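Local coordinates for Lmo2445 protein (Listeria monocytogenes EGD-e, PDB 5HZL) that is of unknown function but is a secreted, internalin-like leucine-rich repeat protein that binds calcium ions, at residues Ile29-Ala34 against Asp40-Thr45; Gly35-Asp40 against Leu51-Ala56; Ile57-Leu62 against Ser70-Glu75. One frame throughout, in Å; residues are numbered along the deposited sequence.

Contact 1. Residues Ile29-Ala34 against Asp40-Thr45; sequences IAEAIA and DSVNDT. With CA (calcium ion), chain C; CA (calcium ion), chain B.
Ala30 and Val42 meet methyl to methyl, with Ala30 CB 3.5 Å from Val42 CG1. Ala30 lies on helix 27-36 and points its CB at the loop. Val42 lies in that loop, Asp40-Thr45, and uses its CG1 branch for the contact. CG1 sits beside the backbone N, anti to the carbonyl carbon (chi1 -65°), and this turns it over the helix surface between Ala30 and Glu31. The same CG1 also touches the aliphatic part of Glu31, 4.0 Å from CG. These two side chains cross obliquely, and only the carbon part of the glutamate takes part.

Beyond CG the Glu31 chain runs on extended (chi2 176°). Its carboxylate grips a calcium ion with both oxygens, OE2 at 2.4 Å and OE1 at 2.6 Å. Glu27, one helical turn earlier, is a ligand of the same ion.

On the loop side, Ser41 to Asp44 form a type I beta turn. Ser41 OG also accepts from Asn43 N over 3.3 Å, which makes an ST turn at the start of the same turn. A second calcium is held at this loop. Asp40 gives it one oxygen, OD1 at 2.4 Å, and Asp44 chelates it with OD1 and OD2, each at 2.5 Å. A water completes the ligands found here. Asp40 OD1 and Asp44 OD2 come close because both bind the metal. Backbone hydrogen bonds between Val42 and Ile21 and between Asp44 and Ile20 tie the loop to helix 20-23.

No hydrogen bond joins the two segments. The direct contact is a small apolar patch between two calcium sites, and the metals probably offset the carboxylate charge that gathers on either segment.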
loop_
_atom_site.group_PDB
_atom_site.type_symbol
_atom_site.label_atom_id
_atom_site.label_comp_id
_atom_site.label_asym_id
_atom_site.label_seq_id
_atom_site.Cartn_x
_atom_site.Cartn_y
_atom_site.Cartn_z
ATOM N N ILE A 29 23.029 -7.097 7.169
ATOM C CA ILE A 29 22.265 -8.329 7.308
ATOM C C ILE A 29 23.082 -9.389 8.035
ATOM O O ILE A 29 22.569 -10.041 8.940
ATOM C CB ILE A 29 21.719 -8.815 5.944
ATOM C CG1 ILE A 29 20.696 -7.783 5.420
ATOM C CG2 ILE A 29 21.073 -10.195 6.065
ATOM C CD1 ILE A 29 20.090 -8.068 4.060
ATOM N N ALA A 30 24.351 -9.543 7.665
ATOM C CA ALA A 30 25.216 -10.524 8.330
ATOM C C ALA A 30 25.428 -10.203 9.816
ATOM O O ALA A 30 25.521 -11.113 10.643
ATOM C CB ALA A 30 26.548 -10.646 7.609
ATOM N N GLU A 31 25.508 -8.919 10.150
ATOM C CA GLU A 31 25.672 -8.500 11.560
ATOM C C GLU A 31 24.398 -8.769 12.327
ATOM O O GLU A 31 24.455 -9.130 13.486
ATOM C CB GLU A 31 26.040 -7.037 11.678
ATOM C CG GLU A 31 27.434 -6.729 11.183
ATOM C CD GLU A 31 27.746 -5.247 11.212
ATOM O OE1 GLU A 31 26.837 -4.412 10.958
ATOM O OE2 GLU A 31 28.923 -4.897 11.474
ATOM N N ALA A 32 23.258 -8.594 11.666
ATOM C CA ALA A 32 21.968 -8.863 12.285
ATOM C C ALA A 32 21.825 -10.367 12.561
ATOM O O ALA A 32 21.405 -10.741 13.660
ATOM C CB ALA A 32 20.833 -8.365 11.405
ATOM N N ILE A 33 22.176 -11.219 11.581
ATOM C CA ILE A 33 22.094 -12.672 11.764
ATOM C C ILE A 33 23.068 -13.094 12.867
ATOM O O ILE A 33 22.748 -13.946 13.717
ATOM C CB ILE A 33 22.482 -13.478 10.509
ATOM C CG1 ILE A 33 21.655 -13.099 9.274
ATOM C CG2 ILE A 33 22.346 -14.974 10.778
ATOM C CD1 ILE A 33 20.174 -13.320 9.409
ATOM N N ALA A 34 24.263 -12.510 12.840
ATOM C CA ALA A 34 25.266 -12.824 13.852
ATOM C C ALA A 34 24.742 -12.499 15.239
ATOM O O ALA A 34 25.012 -13.236 16.180
ATOM C CB ALA A 34 26.565 -12.073 13.591
ATOM N N ASP A 40 29.952 -13.723 17.690
ATOM C CA ASP A 40 30.638 -12.435 17.764
ATOM C C ASP A 40 31.258 -11.934 16.461
ATOM O O ASP A 40 31.868 -10.881 16.492
ATOM C CB ASP A 40 31.693 -12.428 18.876
ATOM C CG ASP A 40 32.877 -13.318 18.590
ATOM O OD1 ASP A 40 32.879 -14.131 17.625
ATOM O OD2 ASP A 40 33.834 -13.196 19.377
ATOM N N SER A 41 31.113 -12.644 15.339
ATOM C CA SER A 41 31.724 -12.197 14.068
ATOM C C SER A 41 31.041 -12.755 12.829
ATOM O O SER A 41 30.671 -13.929 12.803
ATOM C CB SER A 41 33.206 -12.622 14.030
ATOM O OG SER A 41 33.873 -12.296 12.810
ATOM N N VAL A 42 30.910 -11.933 11.788
ATOM C CA VAL A 42 30.284 -12.387 10.534
ATOM C C VAL A 42 31.095 -13.480 9.830
ATOM O O VAL A 42 30.631 -14.068 8.860
ATOM C CB VAL A 42 29.990 -11.235 9.557
ATOM C CG1 VAL A 42 28.950 -10.289 10.152
ATOM C CG2 VAL A 42 31.257 -10.487 9.189
ATOM N N ASN A 43 32.311 -13.723 10.316
ATOM C CA ASN A 43 33.173 -14.790 9.788
ATOM C C ASN A 43 32.924 -16.146 10.450
ATOM O O ASN A 43 33.465 -17.147 10.007
ATOM C CB ASN A 43 34.659 -14.416 9.918
ATOM C CG ASN A 43 35.062 -13.317 8.964
ATOM O OD1 ASN A 43 34.727 -13.357 7.788
ATOM N ND2 ASN A 43 35.812 -12.352 9.454
ATOM N N ASP A 44 32.118 -16.169 11.503
ATOM C CA ASP A 44 31.810 -17.402 12.200
ATOM C C ASP A 44 30.944 -18.269 11.308
ATOM O O ASP A 44 30.123 -17.780 10.543
ATOM C CB ASP A 44 31.131 -17.129 13.554
ATOM C CG ASP A 44 32.067 -16.447 14.576
ATOM O OD1 ASP A 44 33.306 -16.477 14.443
ATOM O OD2 ASP A 44 31.573 -15.888 15.570
ATOM N N THR A 45 31.142 -19.570 11.419
ATOM C CA THR A 45 30.418 -20.536 10.626
ATOM C C THR A 45 29.073 -20.880 11.244
ATOM O O THR A 45 28.957 -21.031 12.462
ATOM C CB THR A 45 31.269 -21.808 10.475
ATOM O OG1 THR A 45 32.478 -21.465 9.796
ATOM C CG2 THR A 45 30.562 -22.875 9.674
HETATM CA CA CA C . 33.584 -16.352 16.907
HETATM CA CA CA B . 28.636 -2.531 11.071
HETATM O O HOH W 1 35.356 -14.734 16.455
#

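Contact 2. Residues Gly35-Asp40 against Leu51-Ala56; sequences GELDKD and LDTMTA. With CA (calcium ion), chain H; CA (calcium ion), chain C.
Glu36 and Met54 bring the two backbones closest, with CA atoms 7.5 Å apart, where the end of helix 27-36 faces the type I beta turn Leu51-Met54. The helix closes in a Schellman motif. Asp38, with positive phi, is its C-prime residue, and Lys39 N reaches back to Ala34 O.

Leu37 is the main side chain on the helix side. Its CD2 branch approaches Met54, a selenomethionine, at CG over 4.0 Å, and the two side chains cross at about a right angle. The same CD2 lies 3.7 Å from Thr53 OG1. That hydroxyl is hydrogen-bonded to Asp50 O, so it has a polar partner just ahead of the turn. The Met54 chain bends at its last torsion (chi3 71°). This swings CE to Glu36, 4.0 Å from CB. Phe77 packs on Met54, and Ile46 of strand 45-46 packs on Leu37.

The polar chemistry of the helix end is turned to metal. Gly35 O binds a calcium at 2.8 Å, and Asp38 belongs to the same site.

With no hydrogen bond across it, the contact depends on van der Waals packing. Leu37 and the foot of Glu36 join the helix end to Thr53 and Met54 in the loop ahead of strand 56-58, while carbonyl and carboxylate oxygens serve the calcium sites.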
loop_
_atom_site.group_PDB
_atom_site.type_symbol
_atom_site.label_atom_id
_atom_site.label_comp_id
_atom_site.label_asym_id
_atom_site.label_seq_id
_atom_site.Cartn_x
_atom_site.Cartn_y
_atom_site.Cartn_z
ATOM N N GLY A 35 23.991 -11.404 15.353
ATOM C CA GLY A 35 23.420 -10.978 16.626
ATOM C C GLY A 35 22.337 -11.905 17.141
ATOM O O GLY A 35 22.278 -12.182 18.335
ATOM N N GLU A 36 21.468 -12.374 16.249
ATOM C CA GLU A 36 20.402 -13.304 16.653
ATOM C C GLU A 36 20.913 -14.628 17.155
ATOM O O GLU A 36 20.379 -15.147 18.128
ATOM C CB GLU A 36 19.373 -13.539 15.530
ATOM C CG GLU A 36 18.330 -12.438 15.470
ATOM C CD GLU A 36 17.418 -12.424 16.705
ATOM O OE1 GLU A 36 17.350 -11.367 17.375
ATOM O OE2 GLU A 36 16.813 -13.479 17.028
ATOM N N LEU A 37 21.933 -15.152 16.472
ATOM C CA LEU A 37 22.574 -16.430 16.808
ATOM C C LEU A 37 23.631 -16.273 17.881
ATOM O O LEU A 37 24.252 -17.240 18.297
ATOM C CB LEU A 37 23.221 -17.007 15.560
ATOM C CG LEU A 37 22.250 -17.332 14.431
ATOM C CD1 LEU A 37 23.000 -17.630 13.141
ATOM C CD2 LEU A 37 21.357 -18.491 14.849
ATOM N N ASP A 38 23.836 -15.032 18.286
ATOM C CA ASP A 38 24.788 -14.661 19.303
ATOM C C ASP A 38 26.245 -15.093 18.977
ATOM O O ASP A 38 26.951 -15.655 19.815
ATOM C CB ASP A 38 24.326 -15.146 20.681
ATOM C CG ASP A 38 25.099 -14.474 21.821
ATOM O OD1 ASP A 38 25.206 -13.224 21.842
ATOM O OD2 ASP A 38 25.584 -15.195 22.713
ATOM N N LYS A 39 26.651 -14.829 17.733
ATOM C CA LYS A 39 27.997 -15.096 17.229
ATOM C C LYS A 39 28.697 -13.754 17.277
ATOM O O LYS A 39 28.095 -12.736 16.929
ATOM C CB LYS A 39 27.973 -15.577 15.776
ATOM C CG LYS A 39 27.249 -16.892 15.530
ATOM C CD LYS A 39 27.876 -18.043 16.293
ATOM C CE LYS A 39 27.184 -19.360 16.011
ATOM N NZ LYS A 39 27.870 -20.411 16.807
ATOM N N ASP A 40 29.952 -13.723 17.690
ATOM C CA ASP A 40 30.638 -12.435 17.764
ATOM C C ASP A 40 31.258 -11.934 16.461
ATOM O O ASP A 40 31.868 -10.881 16.492
ATOM C CB ASP A 40 31.693 -12.428 18.876
ATOM C CG ASP A 40 32.877 -13.318 18.590
ATOM O OD1 ASP A 40 32.879 -14.131 17.625
ATOM O OD2 ASP A 40 33.834 -13.196 19.377
ATOM N N LEU A 51 20.345 -21.869 11.582
ATOM C CA LEU A 51 19.271 -21.109 10.925
ATOM C C LEU A 51 17.882 -21.588 11.380
ATOM O O LEU A 51 16.928 -20.795 11.424
ATOM C CB LEU A 51 19.370 -21.155 9.396
ATOM C CG LEU A 51 20.606 -20.557 8.723
ATOM C CD1 LEU A 51 20.427 -20.571 7.208
ATOM C CD2 LEU A 51 20.837 -19.137 9.205
ATOM N N ASP A 52 17.769 -22.871 11.728
ATOM C CA ASP A 52 16.488 -23.425 12.197
ATOM C C ASP A 52 16.031 -22.928 13.591
ATOM O O ASP A 52 14.852 -23.073 13.939
ATOM C CB ASP A 52 16.484 -24.957 12.079
ATOM C CG ASP A 52 16.458 -25.438 10.609
ATOM O OD1 ASP A 52 16.298 -24.590 9.687
ATOM O OD2 ASP A 52 16.571 -26.664 10.368
ATOM N N THR A 53 16.947 -22.325 14.358
ATOM C CA THR A 53 16.630 -21.782 15.687
ATOM C C THR A 53 16.032 -20.373 15.601
ATOM O O THR A 53 15.550 -19.843 16.595
ATOM C CB THR A 53 17.864 -21.748 16.632
ATOM O OG1 THR A 53 18.848 -20.803 16.168
ATOM C CG2 THR A 53 18.481 -23.136 16.763
HETATM N N MSE A 54 16.060 -19.770 14.418
HETATM C CA MSE A 54 15.507 -18.429 14.236
HETATM C C MSE A 54 14.029 -18.481 13.949
HETATM O O MSE A 54 13.589 -19.016 12.924
HETATM C CB MSE A 54 16.252 -17.719 13.120
HETATM C CG MSE A 54 17.681 -17.425 13.579
HETATM SE SE MSE A 54 18.715 -16.623 12.107
HETATM C CE MSE A 54 17.879 -14.835 12.000
ATOM N N THR A 55 13.259 -17.947 14.891
ATOM C CA THR A 55 11.799 -17.848 14.800
ATOM C C THR A 55 11.370 -16.504 14.211
ATOM O O THR A 55 10.207 -16.317 13.884
ATOM C CB THR A 55 11.131 -17.941 16.192
ATOM O OG1 THR A 55 11.650 -16.917 17.047
ATOM C CG2 THR A 55 11.384 -19.288 16.835
ATOM N N ALA A 56 12.319 -15.581 14.098
ATOM C CA ALA A 56 12.070 -14.247 13.576
ATOM C C ALA A 56 13.305 -13.695 12.861
ATOM O O ALA A 56 14.437 -14.109 13.143
ATOM C CB ALA A 56 11.668 -13.322 14.717
HETATM CA CA CA H . 23.383 -11.154 20.723
HETATM CA CA CA C . 33.584 -16.352 16.907
HETATM O O HOH W 1 35.356 -14.734 16.455
#

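Contact 3. Residues Ile57-Leu62 against Ser70-Glu75; sequences IPLPSL and SVLNNE
At the start of the leucine-rich repeat region, Ile57 on strand 56-58, the first of the parallel sheet, and Leu59 in the loop after it reach to Leu72 on a short 3-10 turn. Strand 56-58 is one of the two edge strands of the parallel sheet within this chain. The turn, Val71-Asn74, follows helix 66-70.

The main touch is between two leucines that approach tip to tip, with Leu59 CD1 4.0 Å from Leu72 CD1. Both side chains hold CG beside the backbone N (chi1 -63° in Leu59, -67° in Leu72), and CD1 continues each chain in the extended direction (chi2 near 180°), which carries the CD1 methyls to each other. The CG2 branch of Ile57 meets the same Leu72 methyl from the strand side, more loosely, at 4.5 Å. Leu72 CD1 is thus set against two residues that lie two apart in sequence. All three side chains are buried, and no hydrogen bond crosses the contact.

The turn that presents Leu72 is held by its own backbone. Asn74 N bonds to Val71 O over 2.9 Å, and Glu75 N bonds to Leu72 O over 3.2 Å. The side chain of Asn73 reaches the next part of the chain, from ND2 to Asp95 O. On the strand side, Ile57 and Leu59 make backbone hydrogen bonds to Ala84 of strand 82-84, and Asn88 ND2 bonds to Leu59 O.

Aliphatic side chains that point inward from a parallel strand and the loop after it, and meet a leucine on a helical or 3-10 turn, are typical of the core of a leucine-rich repeat solenoid.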
loop_
_atom_site.group_PDB
_atom_site.type_symbol
_atom_site.label_atom_id
_atom_site.label_comp_id
_atom_site.label_asym_id
_atom_site.label_seq_id
_atom_site.Cartn_x
_atom_site.Cartn_y
_atom_site.Cartn_z
ATOM N N ILE A 57 13.068 -12.775 11.929
ATOM C CA ILE A 57 14.140 -12.121 11.169
ATOM C C ILE A 57 14.102 -10.637 11.553
ATOM O O ILE A 57 13.338 -9.872 10.980
ATOM C CB ILE A 57 13.984 -12.280 9.637
ATOM C CG1 ILE A 57 13.774 -13.749 9.229
ATOM C CG2 ILE A 57 15.189 -11.676 8.928
ATOM C CD1 ILE A 57 14.916 -14.673 9.556
ATOM N N PRO A 58 14.914 -10.229 12.543
ATOM C CA PRO A 58 14.922 -8.838 12.970
ATOM C C PRO A 58 15.884 -7.971 12.180
ATOM O O PRO A 58 17.064 -7.899 12.504
ATOM C CB PRO A 58 15.352 -8.934 14.434
ATOM C CG PRO A 58 16.261 -10.104 14.461
ATOM C CD PRO A 58 15.788 -11.057 13.397
ATOM N N LEU A 59 15.347 -7.296 11.168
ATOM C CA LEU A 59 16.104 -6.396 10.313
ATOM C C LEU A 59 15.527 -4.980 10.259
ATOM O O LEU A 59 15.588 -4.345 9.206
ATOM C CB LEU A 59 16.134 -6.969 8.908
ATOM C CG LEU A 59 16.821 -8.312 8.739
ATOM C CD1 LEU A 59 16.705 -8.742 7.293
ATOM C CD2 LEU A 59 18.276 -8.217 9.145
ATOM N N PRO A 60 14.966 -4.465 11.382
ATOM C CA PRO A 60 14.435 -3.115 11.239
ATOM C C PRO A 60 15.479 -2.032 11.309
ATOM O O PRO A 60 16.508 -2.206 11.929
ATOM C CB PRO A 60 13.522 -2.968 12.455
ATOM C CG PRO A 60 14.170 -3.814 13.469
ATOM C CD PRO A 60 14.669 -5.012 12.718
ATOM N N SER A 61 15.169 -0.923 10.654
ATOM C CA SER A 61 15.966 0.291 10.652
ATOM C C SER A 61 17.440 0.083 10.413
ATOM O O SER A 61 18.247 0.448 11.249
ATOM C CB SER A 61 15.711 1.031 11.986
ATOM O OG SER A 61 16.258 2.338 12.000
ATOM N N LEU A 62 17.773 -0.497 9.259
ATOM C CA LEU A 62 19.185 -0.761 8.853
ATOM C C LEU A 62 19.537 -0.206 7.462
ATOM O O LEU A 62 20.546 -0.584 6.877
ATOM C CB LEU A 62 19.490 -2.271 8.882
ATOM C CG LEU A 62 19.352 -3.003 10.217
ATOM C CD1 LEU A 62 19.436 -4.510 10.018
ATOM C CD2 LEU A 62 20.379 -2.515 11.220
ATOM N N SER A 70 17.319 -9.377 -0.852
ATOM C CA SER A 70 17.244 -10.553 -1.727
ATOM C C SER A 70 18.269 -11.623 -1.343
ATOM O O SER A 70 18.098 -12.805 -1.632
ATOM C CB SER A 70 17.353 -10.156 -3.202
ATOM O OG SER A 70 18.572 -9.513 -3.470
ATOM N N VAL A 71 19.324 -11.177 -0.675
ATOM C CA VAL A 71 20.372 -12.061 -0.160
ATOM C C VAL A 71 19.832 -13.155 0.789
ATOM O O VAL A 71 20.426 -14.237 0.870
ATOM C CB VAL A 71 21.491 -11.207 0.484
ATOM C CG1 VAL A 71 22.249 -11.935 1.562
ATOM C CG2 VAL A 71 22.430 -10.675 -0.596
ATOM N N LEU A 72 18.717 -12.877 1.476
ATOM C CA LEU A 72 18.069 -13.844 2.383
ATOM C C LEU A 72 17.705 -15.153 1.659
ATOM O O LEU A 72 17.715 -16.236 2.274
ATOM C CB LEU A 72 16.836 -13.239 3.055
ATOM C CG LEU A 72 17.093 -12.089 4.039
ATOM C CD1 LEU A 72 15.791 -11.445 4.497
ATOM C CD2 LEU A 72 17.906 -12.547 5.247
ATOM N N ASN A 73 17.398 -15.052 0.362
ATOM C CA ASN A 73 17.105 -16.232 -0.459
ATOM C C ASN A 73 18.290 -17.190 -0.666
ATOM O O ASN A 73 18.123 -18.256 -1.263
ATOM C CB ASN A 73 16.487 -15.820 -1.790
ATOM C CG ASN A 73 15.075 -15.309 -1.628
ATOM O OD1 ASN A 73 14.302 -15.869 -0.856
ATOM N ND2 ASN A 73 14.714 -14.274 -2.375
ATOM N N ASN A 74 19.475 -16.814 -0.181
ATOM C CA ASN A 74 20.640 -17.697 -0.250
ATOM C C ASN A 74 20.499 -18.858 0.704
ATOM O O ASN A 74 21.296 -19.764 0.651
ATOM C CB ASN A 74 21.954 -16.972 0.062
ATOM C CG ASN A 74 22.366 -15.997 -1.027
ATOM O OD1 ASN A 74 21.707 -15.870 -2.062
ATOM N ND2 ASN A 74 23.472 -15.299 -0.797
ATOM N N GLU A 75 19.514 -18.817 1.594
ATOM C CA GLU A 75 19.287 -19.908 2.531
ATOM C C GLU A 75 17.795 -20.061 2.808
ATOM O O GLU A 75 16.966 -19.350 2.246
ATOM C CB GLU A 75 20.039 -19.662 3.849
ATOM C CG GLU A 75 21.545 -19.447 3.731
ATOM C CD GLU A 75 22.299 -20.617 3.114
ATOM O OE1 GLU A 75 21.765 -21.754 3.012
ATOM O OE2 GLU A 75 23.457 -20.382 2.734
#

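How the contacts relate
All three contacts lie at the N-terminal end of the chain, on the same side of its centre. Contacts 1 and 2 are about 9 Å apart between centres, and each is about 12 Å from contact 3. The segments of contacts 1 and 2 alternate along the chain: both use helix 27-36, share Asp40 and touch one calcium ion. Contact 3 opens after both have closed. Helix 27-36 also reaches contact 3. Ala32 of contact 1 packs on Leu59 of contact 3, Ile29 packs on Leu72, and Glu36 of contact 2 packs on Pro58. A calcium-binding helical cap is thereby joined to the first strand of the repeat sheet.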